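Putative ribose operon repressor (PDB 3EGC) probably acts as a LacI-family transcriptional repressor that binds DNA regulatory regions and carries a periplasmic-binding-protein-like domain for a sugar effector. Local coordinates at residues A[16-21]-A[43-48]; A[23-28]-A[240-245]; A[89-94]-A[250-255]. All blocks are in the same frame, centred on the assembly; numbering follows the deposited sequence.

Contact 1 (A[16-21]-A[43-48])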
loop_
_atom_site.group_PDB
_atom_site.type_symbol
_atom_site.label_atom_id
_atom_site.label_comp_id
_atom_site.label_asym_id
_atom_site.label_seq_id
_atom_site.Cartn_x
_atom_site.Cartn_y
_atom_site.Cartn_z
ATOM N N SER A 16 -2.077 -7.899 9.893
ATOM C CA SER A 16 -2.321 -6.878 10.879
ATOM C C SER A 16 -2.691 -5.477 10.295
ATOM O O SER A 16 -3.415 -4.669 10.974
ATOM C CB SER A 16 -1.132 -6.767 11.784
ATOM O OG SER A 16 0.086 -6.725 11.031
ATOM N N ASP A 17 -2.234 -5.176 9.068
ATOM C CA ASP A 17 -2.649 -3.934 8.454
ATOM C C ASP A 17 -2.511 -3.874 6.919
ATOM O O ASP A 17 -1.510 -3.393 6.417
ATOM C CB ASP A 17 -1.934 -2.739 9.108
ATOM C CG ASP A 17 -2.423 -1.432 8.588
ATOM O OD1 ASP A 17 -3.398 -1.411 7.781
ATOM O OD2 ASP A 17 -1.824 -0.403 8.950
ATOM N N ILE A 18 -3.529 -4.359 6.199
ATOM C CA ILE A 18 -3.441 -4.438 4.737
ATOM C C ILE A 18 -3.198 -3.027 4.044
ATOM O O ILE A 18 -2.616 -2.934 2.949
ATOM C CB ILE A 18 -4.668 -5.157 4.148
ATOM C CG1 ILE A 18 -4.394 -5.592 2.697
ATOM C CG2 ILE A 18 -5.932 -4.242 4.246
ATOM C CD1 ILE A 18 -3.326 -6.644 2.620
ATOM N N GLU A 19 -3.605 -1.941 4.720
ATOM C CA GLU A 19 -3.485 -0.577 4.160
ATOM C C GLU A 19 -2.020 -0.084 4.178
ATOM O O GLU A 19 -1.670 0.891 3.529
ATOM C CB GLU A 19 -4.372 0.389 4.930
ATOM C CG GLU A 19 -5.881 0.025 4.958
ATOM C CD GLU A 19 -6.661 0.908 5.941
ATOM O OE1 GLU A 19 -6.015 1.829 6.502
ATOM O OE2 GLU A 19 -7.886 0.683 6.191
ATOM N N ASN A 20 -1.187 -0.765 4.968
ATOM C CA ASN A 20 0.238 -0.504 5.055
ATOM C C ASN A 20 0.855 -1.328 3.897
ATOM O O ASN A 20 0.607 -2.531 3.703
ATOM C CB ASN A 20 0.768 -0.913 6.417
ATOM C CG ASN A 20 2.321 -0.709 6.575
ATOM O OD1 ASN A 20 3.043 -0.672 5.630
ATOM N ND2 ASN A 20 2.778 -0.545 7.824
ATOM N N VAL A 21 1.615 -0.614 3.112
ATOM C CA VAL A 21 2.141 -1.089 1.885
ATOM C C VAL A 21 3.053 -2.296 2.122
ATOM O O VAL A 21 3.172 -3.159 1.254
ATOM C CB VAL A 21 2.863 0.104 1.167
ATOM C CG1 VAL A 21 4.247 -0.273 0.781
ATOM C CG2 VAL A 21 2.133 0.469 -0.037
ATOM N N LEU A 43 -8.847 -13.716 2.810
ATOM C CA LEU A 43 -8.139 -12.589 3.411
ATOM C C LEU A 43 -8.862 -12.029 4.614
ATOM O O LEU A 43 -10.064 -11.892 4.594
ATOM C CB LEU A 43 -7.881 -11.497 2.398
ATOM C CG LEU A 43 -7.433 -10.144 2.922
ATOM C CD1 LEU A 43 -5.940 -10.196 3.357
ATOM C CD2 LEU A 43 -7.679 -9.025 1.817
ATOM N N ALA A 44 -8.123 -11.789 5.694
ATOM C CA ALA A 44 -8.665 -11.035 6.783
ATOM C C ALA A 44 -7.699 -9.910 7.141
ATOM O O ALA A 44 -6.449 -10.042 7.055
ATOM C CB ALA A 44 -8.966 -11.907 7.933
ATOM N N ASN A 45 -8.287 -8.791 7.501
ATOM C CA ASN A 45 -7.508 -7.621 7.932
ATOM C C ASN A 45 -7.896 -7.255 9.335
ATOM O O ASN A 45 -9.032 -7.018 9.546
ATOM C CB ASN A 45 -7.745 -6.411 7.006
ATOM C CG ASN A 45 -6.957 -5.170 7.458
ATOM O OD1 ASN A 45 -5.766 -5.245 7.754
ATOM N ND2 ASN A 45 -7.618 -4.049 7.507
ATOM N N THR A 46 -6.945 -7.202 10.261
ATOM C CA THR A 46 -7.257 -7.025 11.699
ATOM C C THR A 46 -7.106 -5.617 12.174
ATOM O O THR A 46 -7.590 -5.308 13.225
ATOM C CB THR A 46 -6.358 -7.904 12.642
ATOM O OG1 THR A 46 -5.007 -7.407 12.670
ATOM C CG2 THR A 46 -6.367 -9.340 12.225
ATOM N N ALA A 47 -6.423 -4.770 11.411
ATOM C CA ALA A 47 -6.113 -3.402 11.833
ATOM C C ALA A 47 -5.504 -3.361 13.226
ATOM O O ALA A 47 -5.807 -2.465 13.979
ATOM C CB ALA A 47 -7.334 -2.468 11.756
ATOM N N GLU A 48 -4.637 -4.330 13.513
ATOM C CA GLU A 48 -3.776 -4.349 14.716
ATOM C C GLU A 48 -4.601 -4.576 15.985
ATOM O O GLU A 48 -4.207 -4.170 17.069
ATOM C CB GLU A 48 -2.914 -3.090 14.840
ATOM C CG GLU A 48 -1.817 -2.952 13.809
ATOM C CD GLU A 48 -0.594 -3.864 14.034
ATOM O OE1 GLU A 48 -0.431 -4.403 15.152
ATOM O OE2 GLU A 48 0.213 -4.036 13.078
#
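Ile18 N donates an almost straight hydrogen bond to Asn45 OD1, 2.9 Å long with an N-H...O angle of 172°. The donor stands 50° out of the amide plane, so it approaches obliquely over one face of the carboxamide. Ile18 CG2 lies over the same face, 3.5 Å from Asn45 CG, and the isoleucine thus meets the amide twice, with its backbone N-H at the oxygen and a methyl against the carbon. Asparagine suits the place because its short chain, with CG anti to the backbone N (chi1 179°), carries the oxygen from the end of strand 43-45 to the neighbouring loop.

A second link is weaker. Glu48 N is 2.8 Å from Ser16 O but the bond is weak and strongly bent. The same N-H also reaches Thr46 OG1 at 3.2 Å, forming an ST turn; the threonine hydroxyl in turn bonds to Ser73. Ala47 and Glu48 both have positive phi, which folds the chain back toward Ser16. The bent side chain of Glu48 then brings OE2 to 3.3 Å from Ser16 CB, while its OE1 forms a long, weak ion pair with Arg95.

Farther out the contact is apolar: Ile18 CD1 faces Leu43 CD1 at 4.5 Å, and Ile18 also packs on Ala27 of the following helix. The second subunit adds to this edge, with Glu31 of that subunit accepting from Asn45 N.

Residues 17-20 form a type I turn, and Asn20 N-caps helix 21-36. The contact lies at the C-terminal edge of the parallel strands of a right-handed beta-alpha-beta unit (strand 10-15, helix 21-36, strand 40-45), as in the Rossmann-like lobes of type I periplasmic binding proteins.

Contact 2 (A[23-28]-A[240-245])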
loop_
_atom_site.group_PDB
_atom_site.type_symbol
_atom_site.label_atom_id
_atom_site.label_comp_id
_atom_site.label_asym_id
_atom_site.label_seq_id
_atom_site.Cartn_x
_atom_site.Cartn_y
_atom_site.Cartn_z
ATOM N N PHE A 23 2.539 -4.874 4.185
ATOM C CA PHE A 23 1.638 -6.012 4.225
ATOM C C PHE A 23 0.907 -6.322 2.895
ATOM O O PHE A 23 0.624 -7.446 2.607
ATOM C CB PHE A 23 0.615 -5.836 5.404
ATOM C CG PHE A 23 1.263 -5.830 6.753
ATOM C CD1 PHE A 23 1.893 -6.986 7.263
ATOM C CD2 PHE A 23 1.289 -4.667 7.511
ATOM C CE1 PHE A 23 2.551 -6.951 8.479
ATOM C CE2 PHE A 23 1.926 -4.629 8.763
ATOM C CZ PHE A 23 2.581 -5.774 9.249
ATOM N N ALA A 24 0.545 -5.298 2.150
ATOM C CA ALA A 24 0.042 -5.439 0.804
ATOM C C ALA A 24 1.035 -6.145 -0.152
ATOM O O ALA A 24 0.637 -6.952 -1.014
ATOM C CB ALA A 24 -0.347 -4.013 0.192
ATOM N N GLU A 25 2.293 -5.758 -0.063
ATOM C CA GLU A 25 3.330 -6.429 -0.874
ATOM C C GLU A 25 3.626 -7.882 -0.372
ATOM O O GLU A 25 3.925 -8.745 -1.171
ATOM C CB GLU A 25 4.617 -5.612 -0.882
ATOM C CG GLU A 25 4.561 -4.247 -1.598
ATOM C CD GLU A 25 5.901 -3.483 -1.445
ATOM O OE1 GLU A 25 6.881 -3.979 -0.823
ATOM O OE2 GLU A 25 6.046 -2.396 -1.992
ATOM N N VAL A 26 3.537 -8.132 0.939
ATOM C CA VAL A 26 3.656 -9.525 1.456
ATOM C C VAL A 26 2.470 -10.393 0.963
ATOM O O VAL A 26 2.646 -11.547 0.564
ATOM C CB VAL A 26 3.642 -9.582 3.025
ATOM C CG1 VAL A 26 3.435 -11.024 3.505
ATOM C CG2 VAL A 26 4.992 -8.945 3.641
ATOM N N ALA A 27 1.261 -9.799 1.003
ATOM C CA ALA A 27 0.061 -10.466 0.554
ATOM C C ALA A 27 0.169 -10.845 -0.943
ATOM O O ALA A 27 -0.266 -11.959 -1.341
ATOM C CB ALA A 27 -1.163 -9.543 0.763
ATOM N N SER A 28 0.685 -9.899 -1.732
ATOM C CA SER A 28 0.976 -10.098 -3.171
ATOM C C SER A 28 1.888 -11.346 -3.373
ATOM O O SER A 28 1.561 -12.225 -4.134
ATOM C CB SER A 28 1.679 -8.841 -3.723
ATOM O OG SER A 28 2.041 -9.062 -5.010
ATOM N N PRO A 240 12.724 -7.497 1.690
ATOM C CA PRO A 240 12.238 -8.339 0.585
ATOM C C PRO A 240 10.745 -8.741 0.775
ATOM O O PRO A 240 10.392 -9.920 0.913
ATOM C CB PRO A 240 13.157 -9.572 0.673
ATOM C CG PRO A 240 13.395 -9.719 2.167
ATOM C CD PRO A 240 13.332 -8.306 2.759
ATOM N N THR A 241 9.876 -7.759 0.745
ATOM C CA THR A 241 8.449 -7.986 1.101
ATOM C C THR A 241 7.756 -9.064 0.331
ATOM O O THR A 241 7.106 -9.919 0.916
ATOM C CB THR A 241 7.609 -6.706 0.916
ATOM O OG1 THR A 241 7.804 -6.179 -0.432
ATOM C CG2 THR A 241 8.029 -5.676 1.885
ATOM N N ARG A 242 7.890 -9.034 -0.979
ATOM C CA ARG A 242 7.319 -10.086 -1.807
ATOM C C ARG A 242 7.844 -11.485 -1.517
ATOM O O ARG A 242 7.080 -12.430 -1.437
ATOM C CB ARG A 242 7.468 -9.718 -3.312
ATOM C CG ARG A 242 6.280 -8.872 -3.791
ATOM C CD ARG A 242 6.640 -8.003 -5.049
ATOM N NE ARG A 242 7.596 -6.954 -4.702
ATOM C CZ ARG A 242 7.385 -5.639 -4.826
ATOM N NH1 ARG A 242 6.250 -5.173 -5.350
ATOM N NH2 ARG A 242 8.352 -4.786 -4.451
ATOM N N ARG A 243 9.156 -11.609 -1.382
ATOM C CA ARG A 243 9.815 -12.857 -1.049
ATOM C C ARG A 243 9.402 -13.359 0.323
ATOM O O ARG A 243 9.305 -14.524 0.528
ATOM C CB ARG A 243 11.346 -12.693 -1.130
ATOM C CG ARG A 243 12.160 -13.991 -0.936
ATOM C CD ARG A 243 12.189 -14.805 -2.197
ATOM N NE ARG A 243 12.761 -16.131 -1.971
ATOM C CZ ARG A 243 13.992 -16.504 -2.340
ATOM N NH1 ARG A 243 14.793 -15.643 -2.977
ATOM N NH2 ARG A 243 14.408 -17.739 -2.076
ATOM N N ILE A 244 9.153 -12.466 1.268
ATOM C CA ILE A 244 8.626 -12.882 2.558
ATOM C C ILE A 244 7.282 -13.592 2.385
ATOM O O ILE A 244 7.068 -14.686 2.915
ATOM C CB ILE A 244 8.481 -11.639 3.548
ATOM C CG1 ILE A 244 9.875 -11.086 3.880
ATOM C CG2 ILE A 244 7.675 -12.051 4.784
ATOM C CD1 ILE A 244 9.886 -9.686 4.631
ATOM N N GLY A 245 6.372 -12.981 1.638
ATOM C CA GLY A 245 5.082 -13.645 1.329
ATOM C C GLY A 245 5.196 -14.977 0.561
ATOM O O GLY A 245 4.535 -15.971 0.905
#
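Val26 and Gly245 bring their CA atoms to 4.4 Å where the two helix segments cross, their axes 6.7 Å apart at -48°. This closeness depends on glycine, which has no side chain to hold the backbones apart: Gly245 CA sits 3.3 Å from Val26 O in a CA-H...O contact. A similar contact joins Val26 CA to Thr241 O at 3.5 Å. Valine fits beside this bare backbone because it is compact and branched, one methyl, CG1, lying on Gly245 CA and the other, CG2, facing Ile244 CG2 at 4.3 Å.

At the start of helix 241-245 the contact turns polar. Thr241 OG1 donates to Glu25 OE1, though the modelled 2.4 Å is so short that the exact length is doubtful. The threonine torsion (chi1 53°) points the hydroxyl at the carboxylate, whose extended chain comes across from the other helix. The Arg242 guanidinium lies stacked against that carboxylate, the planes 24° apart, with OE1 over its face and 4.0 Å from NH2. No N-H points at the oxygen, so the attraction is purely of charge. Arg242 NH1 makes its stronger salt bridge to Glu19 of the second subunit, which also accepts from Ser28 OG.

The chemistry thus divides: close-packed backbone with small apolar side chains inside, and a carboxylate that the arginine and the nearby helix N terminus would probably stabilise as an anion beside the dimer interface.

Contact 3 (A[89-94]-A[250-255])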
loop_
_atom_site.group_PDB
_atom_site.type_symbol
_atom_site.label_atom_id
_atom_site.label_comp_id
_atom_site.label_asym_id
_atom_site.label_seq_id
_atom_site.Cartn_x
_atom_site.Cartn_y
_atom_site.Cartn_z
ATOM N N PRO A 89 -1.189 -26.254 10.523
ATOM C CA PRO A 89 0.021 -25.503 10.157
ATOM C C PRO A 89 -0.178 -23.996 10.162
ATOM O O PRO A 89 -1.168 -23.480 9.598
ATOM C CB PRO A 89 0.375 -26.011 8.712
ATOM C CG PRO A 89 -0.882 -26.603 8.208
ATOM C CD PRO A 89 -1.825 -26.895 9.363
ATOM N N ILE A 90 0.777 -23.313 10.778
ATOM C CA ILE A 90 0.770 -21.863 10.847
ATOM C C ILE A 90 2.145 -21.300 10.541
ATOM O O ILE A 90 3.099 -21.661 11.178
ATOM C CB ILE A 90 0.350 -21.354 12.251
ATOM C CG1 ILE A 90 -1.085 -21.854 12.604
ATOM C CG2 ILE A 90 0.500 -19.791 12.345
ATOM C CD1 ILE A 90 -1.475 -21.562 13.983
ATOM N N VAL A 91 2.261 -20.407 9.576
ATOM C CA VAL A 91 3.495 -19.672 9.528
ATOM C C VAL A 91 3.278 -18.203 9.700
ATOM O O VAL A 91 2.359 -17.652 9.122
ATOM C CB VAL A 91 4.412 -20.021 8.353
ATOM C CG1 VAL A 91 3.981 -21.341 7.607
ATOM C CG2 VAL A 91 4.564 -18.906 7.507
ATOM N N ALA A 92 4.076 -17.613 10.597
ATOM C CA ALA A 92 4.057 -16.187 10.886
ATOM C C ALA A 92 4.959 -15.439 9.919
ATOM O O ALA A 92 6.020 -15.957 9.512
ATOM C CB ALA A 92 4.510 -15.915 12.368
ATOM N N VAL A 93 4.585 -14.202 9.609
ATOM C CA VAL A 93 5.535 -13.330 8.853
ATOM C C VAL A 93 5.743 -12.092 9.683
ATOM O O VAL A 93 4.814 -11.703 10.474
ATOM C CB VAL A 93 4.978 -12.892 7.454
ATOM C CG1 VAL A 93 4.889 -14.073 6.558
ATOM C CG2 VAL A 93 3.582 -12.201 7.625
ATOM N N ASN A 94 6.924 -11.486 9.477
ATOM C CA ASN A 94 7.274 -10.171 9.975
ATOM C C ASN A 94 7.635 -10.225 11.467
ATOM O O ASN A 94 8.734 -9.759 11.882
ATOM C CB ASN A 94 6.186 -9.147 9.629
ATOM C CG ASN A 94 6.380 -7.785 10.316
ATOM O OD1 ASN A 94 5.458 -7.275 10.977
ATOM N ND2 ASN A 94 7.545 -7.212 10.187
ATOM N N ARG A 250 5.369 -20.876 0.667
ATOM C CA ARG A 250 6.121 -22.102 0.279
ATOM C C ARG A 250 6.272 -23.055 1.476
ATOM O O ARG A 250 5.922 -24.215 1.384
ATOM C CB ARG A 250 7.503 -21.780 -0.307
ATOM C CG ARG A 250 7.558 -21.547 -1.843
ATOM C CD ARG A 250 9.016 -21.210 -2.337
ATOM N NE ARG A 250 9.055 -20.722 -3.727
ATOM C CZ ARG A 250 10.130 -20.167 -4.294
ATOM N NH1 ARG A 250 11.252 -20.037 -3.606
ATOM N NH2 ARG A 250 10.098 -19.721 -5.544
ATOM N N MET A 251 6.737 -22.502 2.595
ATOM C CA MET A 251 6.798 -23.203 3.847
ATOM C C MET A 251 5.450 -23.800 4.243
ATOM O O MET A 251 5.380 -24.940 4.646
ATOM C CB MET A 251 7.374 -22.279 4.935
ATOM C CG MET A 251 7.654 -22.966 6.302
ATOM S SD MET A 251 8.463 -21.853 7.481
ATOM C CE MET A 251 7.287 -21.837 8.683
ATOM N N LEU A 252 4.386 -23.013 4.165
ATOM C CA LEU A 252 3.074 -23.461 4.575
ATOM C C LEU A 252 2.591 -24.630 3.706
ATOM O O LEU A 252 1.923 -25.539 4.189
ATOM C CB LEU A 252 2.044 -22.288 4.552
ATOM C CG LEU A 252 0.684 -22.671 5.157
ATOM C CD1 LEU A 252 0.874 -22.808 6.636
ATOM C CD2 LEU A 252 -0.477 -21.618 4.767
ATOM N N ILE A 253 2.919 -24.600 2.425
ATOM C CA ILE A 253 2.509 -25.637 1.531
ATOM C C ILE A 253 3.222 -26.977 1.840
ATOM O O ILE A 253 2.572 -28.020 1.966
ATOM C CB ILE A 253 2.713 -25.208 0.079
ATOM C CG1 ILE A 253 1.670 -24.103 -0.274
ATOM C CG2 ILE A 253 2.656 -26.442 -0.863
ATOM C CD1 ILE A 253 1.987 -23.328 -1.600
ATOM N N HIS A 254 4.538 -26.946 1.955
ATOM C CA HIS A 254 5.292 -28.053 2.519
ATOM C C HIS A 254 4.662 -28.651 3.790
ATOM O O HIS A 254 4.444 -29.882 3.857
ATOM C CB HIS A 254 6.718 -27.617 2.807
ATOM C CG HIS A 254 7.511 -27.357 1.566
ATOM N ND1 HIS A 254 7.575 -28.260 0.527
ATOM C CD2 HIS A 254 8.289 -26.316 1.208
ATOM C CE1 HIS A 254 8.327 -27.770 -0.437
ATOM N NE2 HIS A 254 8.774 -26.593 -0.045
ATOM N N MET A 255 4.352 -27.802 4.767
ATOM C CA MET A 255 3.728 -28.256 6.005
ATOM C C MET A 255 2.362 -28.940 5.767
ATOM O O MET A 255 2.012 -29.848 6.497
ATOM C CB MET A 255 3.555 -27.119 7.017
ATOM C CG MET A 255 4.817 -26.504 7.469
ATOM S SD MET A 255 4.765 -24.910 8.292
ATOM C CE MET A 255 3.925 -25.372 9.788
#
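The Pro89-Ile90 peptide is the flat group of this contact, and it turns one face to the helix. Leu252 CD1 lies over that face, 3.7 Å from Pro89 O. Met255 CE is on the same side of the plane but off the edge, beside Ile90 N at 3.9 Å. Proline suits the start of the strand because its rigid ring gives a compact apolar surface; it meets the helix through CB, which touches both CE and CB of Met255 at 3.8 Å.

The motif is a helix lying on a parallel sheet in an alpha/beta sandwich of Rossmann-like type. Strand 90-93 is an inner strand, bonded to strands 67-70 and 103-107, and helix 250-255 runs nearly antiparallel to it, at 170°, with their axes 8.3 Å apart. Ile90 and Ala92 point away from this helix, Val91 toward it. Farther along, Val93 continues the same face onto Ile244 and Ala248.

Val91 is the centre of the packing. A beta-branched residue favours the extended strand, and its CG1 methyl meets all three helix residues. Leu252 CD1 bears on Val91 CG1 at 3.6 Å, while long, flexible methionines fill in around it: Met251, just before Leu252, and Met255, one turn further on. Met251 reaches the strand because CG is anti to the backbone N (chi1 -173°) and the chain then bends at its end, turning CE inward. Met255 bends likewise and lays SD 3.7 Å from Val91 CG1. There is no hydrogen bond across the contact, as expected for a hydrophobic core. Met251 CE stands 3.4 Å from Val91 CB, a closeness that is somewhat doubtful, since Val91 is modelled nearly eclipsed about chi1 (-13°).

From the N terminus, strand 10-15 leads into loop 16-21, and contact 1 closes a short excursion through helix 21-36 when the chain returns on strand 40-45. Contact 2 opens inside that excursion, at 23-28, and so crosses contact 1; it closes more than two hundred residues later, once the chain has passed through the other lobe and come back as helix 241-257. Contact 3 opens at strand 90-93, after contact 1 has closed, and ends farther along the same helix, so it crosses contact 2 but follows contact 1 in series. Contacts 2 and 3 therefore fix the returning helix to this lobe's first helix and its sheet. Contacts 1 and 2 also border the second subunit.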